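Side-chain contacts in putative acetoin utilization protein, acetoin dehydrogenase (Thermus thermophilus, PDB 5AWE), which is of unknown function but joins a pair of CBS domains to an ACT domain, consistent with a regulatory role in sensing small ligands: residues A[95-100]-A[124-129]; A[155-160]-A[181-186]. One frame throughout, in Å; residues are numbered along the deposited sequence.

Contact 1 (A[95-100]-A[124-129]); sequences EKAALL and TDVLRA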
# COMPACT_ATOMS: atom_id res chain seq x y z
N GLU A 95 4.93 37.06 -19.84
CA GLU A 95 6.19 36.41 -20.25
C GLU A 95 7.11 36.06 -19.08
O GLU A 95 7.95 35.16 -19.18
CB GLU A 95 6.97 37.28 -21.25
CG GLU A 95 6.18 37.71 -22.48
CD GLU A 95 5.57 39.10 -22.34
OE1 GLU A 95 6.10 40.04 -22.95
OE2 GLU A 95 4.56 39.25 -21.61
N LYS A 96 6.97 36.77 -17.96
CA LYS A 96 7.80 36.51 -16.80
C LYS A 96 7.47 35.14 -16.22
O LYS A 96 8.36 34.39 -15.80
CB LYS A 96 7.57 37.59 -15.73
CG LYS A 96 8.75 37.80 -14.80
CD LYS A 96 8.35 38.64 -13.59
CE LYS A 96 9.55 39.27 -12.90
NZ LYS A 96 9.86 40.62 -13.46
N ALA A 97 6.19 34.80 -16.21
CA ALA A 97 5.76 33.51 -15.69
C ALA A 97 6.38 32.40 -16.53
O ALA A 97 6.94 31.44 -15.99
CB ALA A 97 4.23 33.41 -15.71
N ALA A 98 6.29 32.53 -17.85
CA ALA A 98 6.81 31.50 -18.75
C ALA A 98 8.30 31.31 -18.50
O ALA A 98 8.81 30.19 -18.53
CB ALA A 98 6.57 31.88 -20.22
N LEU A 99 9.00 32.42 -18.25
CA LEU A 99 10.43 32.38 -18.02
C LEU A 99 10.72 31.61 -16.75
O LEU A 99 11.56 30.71 -16.74
CB LEU A 99 10.99 33.80 -17.92
CG LEU A 99 11.25 34.48 -19.28
CD1 LEU A 99 11.61 35.94 -19.06
CD2 LEU A 99 12.37 33.76 -20.01
N LEU A 100 10.02 31.96 -15.67
CA LEU A 100 10.21 31.27 -14.40
C LEU A 100 9.89 29.78 -14.52
O LEU A 100 10.64 28.94 -14.03
CB LEU A 100 9.32 31.90 -13.33
CG LEU A 100 9.82 33.25 -12.81
CD1 LEU A 100 8.66 34.05 -12.27
CD2 LEU A 100 10.89 33.04 -11.73
N THR A 124 -0.46 25.68 -18.86
CA THR A 124 -1.50 25.71 -19.88
C THR A 124 -2.16 27.09 -19.94
O THR A 124 -2.73 27.45 -20.97
CB THR A 124 -2.60 24.61 -19.65
OG1 THR A 124 -3.38 24.91 -18.50
CG2 THR A 124 -1.94 23.24 -19.47
N ASP A 125 -2.07 27.87 -18.86
CA ASP A 125 -2.57 29.24 -18.89
C ASP A 125 -1.66 30.08 -19.77
O ASP A 125 -2.13 30.89 -20.58
CB ASP A 125 -2.60 29.85 -17.48
CG ASP A 125 -3.61 29.15 -16.55
OD1 ASP A 125 -4.74 28.84 -16.99
OD2 ASP A 125 -3.25 28.93 -15.37
N VAL A 126 -0.35 29.89 -19.61
CA VAL A 126 0.63 30.61 -20.41
C VAL A 126 0.49 30.20 -21.86
O VAL A 126 0.65 31.01 -22.77
CB VAL A 126 2.07 30.32 -19.92
CG1 VAL A 126 3.08 31.02 -20.80
CG2 VAL A 126 2.24 30.79 -18.48
N LEU A 127 0.16 28.93 -22.10
CA LEU A 127 -0.04 28.48 -23.47
C LEU A 127 -1.22 29.22 -24.08
O LEU A 127 -1.11 29.77 -25.17
CB LEU A 127 -0.29 26.97 -23.51
CG LEU A 127 0.96 26.10 -23.41
CD1 LEU A 127 0.60 24.65 -23.67
CD2 LEU A 127 2.00 26.58 -24.43
N ARG A 128 -2.34 29.24 -23.37
CA ARG A 128 -3.52 29.96 -23.84
C ARG A 128 -3.14 31.40 -24.22
O ARG A 128 -3.53 31.90 -25.28
CB ARG A 128 -4.59 29.95 -22.74
CG ARG A 128 -6.00 30.25 -23.25
CD ARG A 128 -7.08 29.82 -22.25
NE ARG A 128 -7.11 30.68 -21.07
CZ ARG A 128 -6.56 30.35 -19.90
NH1 ARG A 128 -5.95 29.18 -19.77
NH2 ARG A 128 -6.62 31.19 -18.87
N ALA A 129 -2.38 32.06 -23.36
CA ALA A 129 -2.00 33.46 -23.57
C ALA A 129 -1.24 33.65 -24.88
O ALA A 129 -1.56 34.54 -25.67
CB ALA A 129 -1.16 33.95 -22.39

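Contact 2 (A[155-160]-A[181-186]); sequences AQMAQA and LVMRVV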
# COMPACT_ATOMS: atom_id res chain seq x y z
N ALA A 155 10.04 47.43 -41.40
CA ALA A 155 9.13 48.47 -41.84
C ALA A 155 8.83 48.33 -43.33
O ALA A 155 7.68 48.43 -43.77
CB ALA A 155 9.72 49.84 -41.54
N GLN A 156 9.88 48.09 -44.12
CA GLN A 156 9.72 48.00 -45.58
C GLN A 156 8.94 46.75 -45.98
O GLN A 156 8.06 46.82 -46.84
CB GLN A 156 11.10 48.02 -46.26
CG GLN A 156 11.10 47.68 -47.75
CD GLN A 156 10.56 48.80 -48.62
OE1 GLN A 156 11.13 49.90 -48.64
NE2 GLN A 156 9.47 48.54 -49.34
N MSE A 157 9.24 45.62 -45.35
CA MSE A 157 8.48 44.39 -45.60
C MSE A 157 7.00 44.56 -45.28
O MSE A 157 6.15 44.00 -45.98
CB MSE A 157 9.04 43.23 -44.76
CG MSE A 157 8.27 41.91 -44.93
SE MSE A 157 6.81 41.71 -43.87
CE MSE A 157 7.55 41.95 -42.29
N ALA A 158 6.70 45.33 -44.24
CA ALA A 158 5.33 45.46 -43.73
C ALA A 158 4.40 46.20 -44.68
O ALA A 158 3.19 46.03 -44.61
CB ALA A 158 5.34 46.17 -42.38
N GLN A 159 4.97 47.02 -45.56
CA GLN A 159 4.16 47.77 -46.52
C GLN A 159 3.49 46.88 -47.57
O GLN A 159 2.55 47.30 -48.24
CB GLN A 159 5.01 48.83 -47.20
CG GLN A 159 5.45 49.94 -46.26
CD GLN A 159 6.70 50.65 -46.73
OE1 GLN A 159 6.92 50.80 -47.93
NE2 GLN A 159 7.53 51.08 -45.79
N ALA A 160 3.97 45.65 -47.72
CA ALA A 160 3.39 44.74 -48.69
C ALA A 160 2.07 44.12 -48.20
O ALA A 160 1.25 43.69 -49.00
CB ALA A 160 4.39 43.64 -49.04
N LEU A 181 11.57 35.63 -40.27
CA LEU A 181 10.37 35.96 -39.52
C LEU A 181 9.26 34.95 -39.76
O LEU A 181 9.04 34.51 -40.89
CB LEU A 181 9.88 37.37 -39.91
CG LEU A 181 10.92 38.48 -39.83
CD1 LEU A 181 10.32 39.78 -40.36
CD2 LEU A 181 11.40 38.65 -38.38
N VAL A 182 8.57 34.58 -38.69
CA VAL A 182 7.30 33.89 -38.83
C VAL A 182 6.21 34.92 -38.55
O VAL A 182 6.16 35.52 -37.47
CB VAL A 182 7.19 32.68 -37.85
CG1 VAL A 182 5.84 32.00 -37.97
CG2 VAL A 182 8.29 31.67 -38.16
N MSE A 183 5.37 35.14 -39.55
CA MSE A 183 4.45 36.27 -39.52
C MSE A 183 3.05 35.74 -39.75
O MSE A 183 2.83 34.93 -40.64
CB MSE A 183 4.83 37.28 -40.62
CG MSE A 183 4.07 38.62 -40.57
SE MSE A 183 4.32 39.64 -42.06
CE MSE A 183 4.40 41.15 -41.37
N ARG A 184 2.10 36.18 -38.94
CA ARG A 184 0.71 35.81 -39.16
C ARG A 184 -0.07 37.01 -39.61
O ARG A 184 -0.05 38.05 -38.96
CB ARG A 184 0.11 35.21 -37.88
CG ARG A 184 0.54 33.77 -37.68
CD ARG A 184 0.18 33.21 -36.33
NE ARG A 184 0.75 31.88 -36.16
CZ ARG A 184 0.20 30.75 -36.62
NH1 ARG A 184 -0.95 30.80 -37.28
NH2 ARG A 184 0.79 29.59 -36.42
N VAL A 185 -0.72 36.87 -40.75
CA VAL A 185 -1.46 37.97 -41.35
C VAL A 185 -2.91 37.54 -41.55
O VAL A 185 -3.19 36.36 -41.78
CB VAL A 185 -0.86 38.39 -42.71
CG1 VAL A 185 0.57 38.94 -42.50
CG2 VAL A 185 -0.84 37.19 -43.66
N VAL A 186 -3.83 38.50 -41.43
CA VAL A 186 -5.25 38.21 -41.53
C VAL A 186 -5.98 39.30 -42.30
O VAL A 186 -5.42 40.36 -42.60
CB VAL A 186 -5.91 38.11 -40.14
CG1 VAL A 186 -5.28 36.98 -39.32
CG2 VAL A 186 -5.77 39.45 -39.42

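Contact 1 (A[95-100]-A[124-129])
In the second CBS domain of the chain, the two helices of the motif pack against each other through Ala-97, Ala-98 and Val-126. The match is one branched side chain against two methyl groups. Val-126 points from helix 123-133 toward the facing helix and sends one branch to each alanine. Its CG1 lies 3.6 Å from Ala-98 CB. Its CG2 stands 4.3 Å from Ala-97 CB, a looser touch. The valine torsion sets this split: CG1 is anti to the backbone N (chi1 177°), and CG2 sits beside that N. With alanines at the two positions that meet Val-126, the backbones come close, and the CA atoms of Ala-98 and Val-126 are 6.5 Å apart. All three residues are buried, and no hydrogen bond links the two segments. Within 124-129 there is a polar pair: Arg-128 NH1 donates to Asp-125 OD1 at 3.1 Å, a nearly straight hydrogen bond (167°) within a salt bridge. The carboxylate oxygen lies in the guanidinium plane and uses its anti lone pair. Asp-125 OD2 accepts from the backbone N of Thr-122, so both oxygens are held. Leu-94 and Met-101 of helix 94-103 also touch Val-126, while Ala-97 rests on Leu-109 of strand 108-113. Helices 94-103 and 123-133 of the second subunit cover the pair, through Met-101 on Leu-127 and Ile-131 on Leu-99, so it faces its copy.

Contact 2 (A[155-160]-A[181-186])
Met-157 and Met-183, both selenomethionines, reach toward each other and meet tip to tip between a helix and the sheet of the ACT domain. The methyl and selenium ends of both chains come together. Met-157 CE is 3.4 Å from Met-183 CE. Met-157 SE is 3.7 Å from Met-183 SE. Met-157 SE also comes within 3.5 Å of Met-183 CE. The two chains arrive with different shapes. Met-183 leaves the strand nearly extended, with CG anti to the backbone N (chi1 -171°) and a bend only at chi3. Met-157 starts with CG anti to its backbone nitrogen, then folds at chi2 (-86°) and again at chi3. That double bend carries its methyl toward the strand, where it also meets Leu-181. The approach is from Met-157 CE to Leu-181 CD1, at 4.0 Å. Leu-181 and Met-183 are two apart on the strand, so both point to the helix side. The contact is wholly apolar and buried. The backbones stay well apart, with the CA atoms of Met-157 and Leu-181, the nearest pair, at 10.6 Å, and the long side chains bridge the distance. Ile-147 of strand 141-148 touches both Met-157 and Leu-181. Ile-166 and Ile-169 of strand 165-175 pack on Met-183, and Leu-197 of helix 193-199 packs on Met-157. Helix 153-158 thus lies over the sheet beside helix 193-199.

Overall arrangement
Contact 1 joins two helices of the second CBS domain, and contact 2 joins helix to sheet in the ACT domain. They follow each other along the chain. Their centres are 25 Å apart and their nearest atoms about 11 Å apart, so they do not touch. Contact 1 is near the centre of the chain, whereas contact 2 lies about 26 Å from it, centre to centre. Across the subunit interface the two regions do meet: Glu-95, in 95-100, forms salt bridges to Arg-142 and Arg-184 of the second subunit. Arg-184 lies in 181-186, so the second CBS domain of one subunit is tied to the ACT domain of the other, and reciprocally.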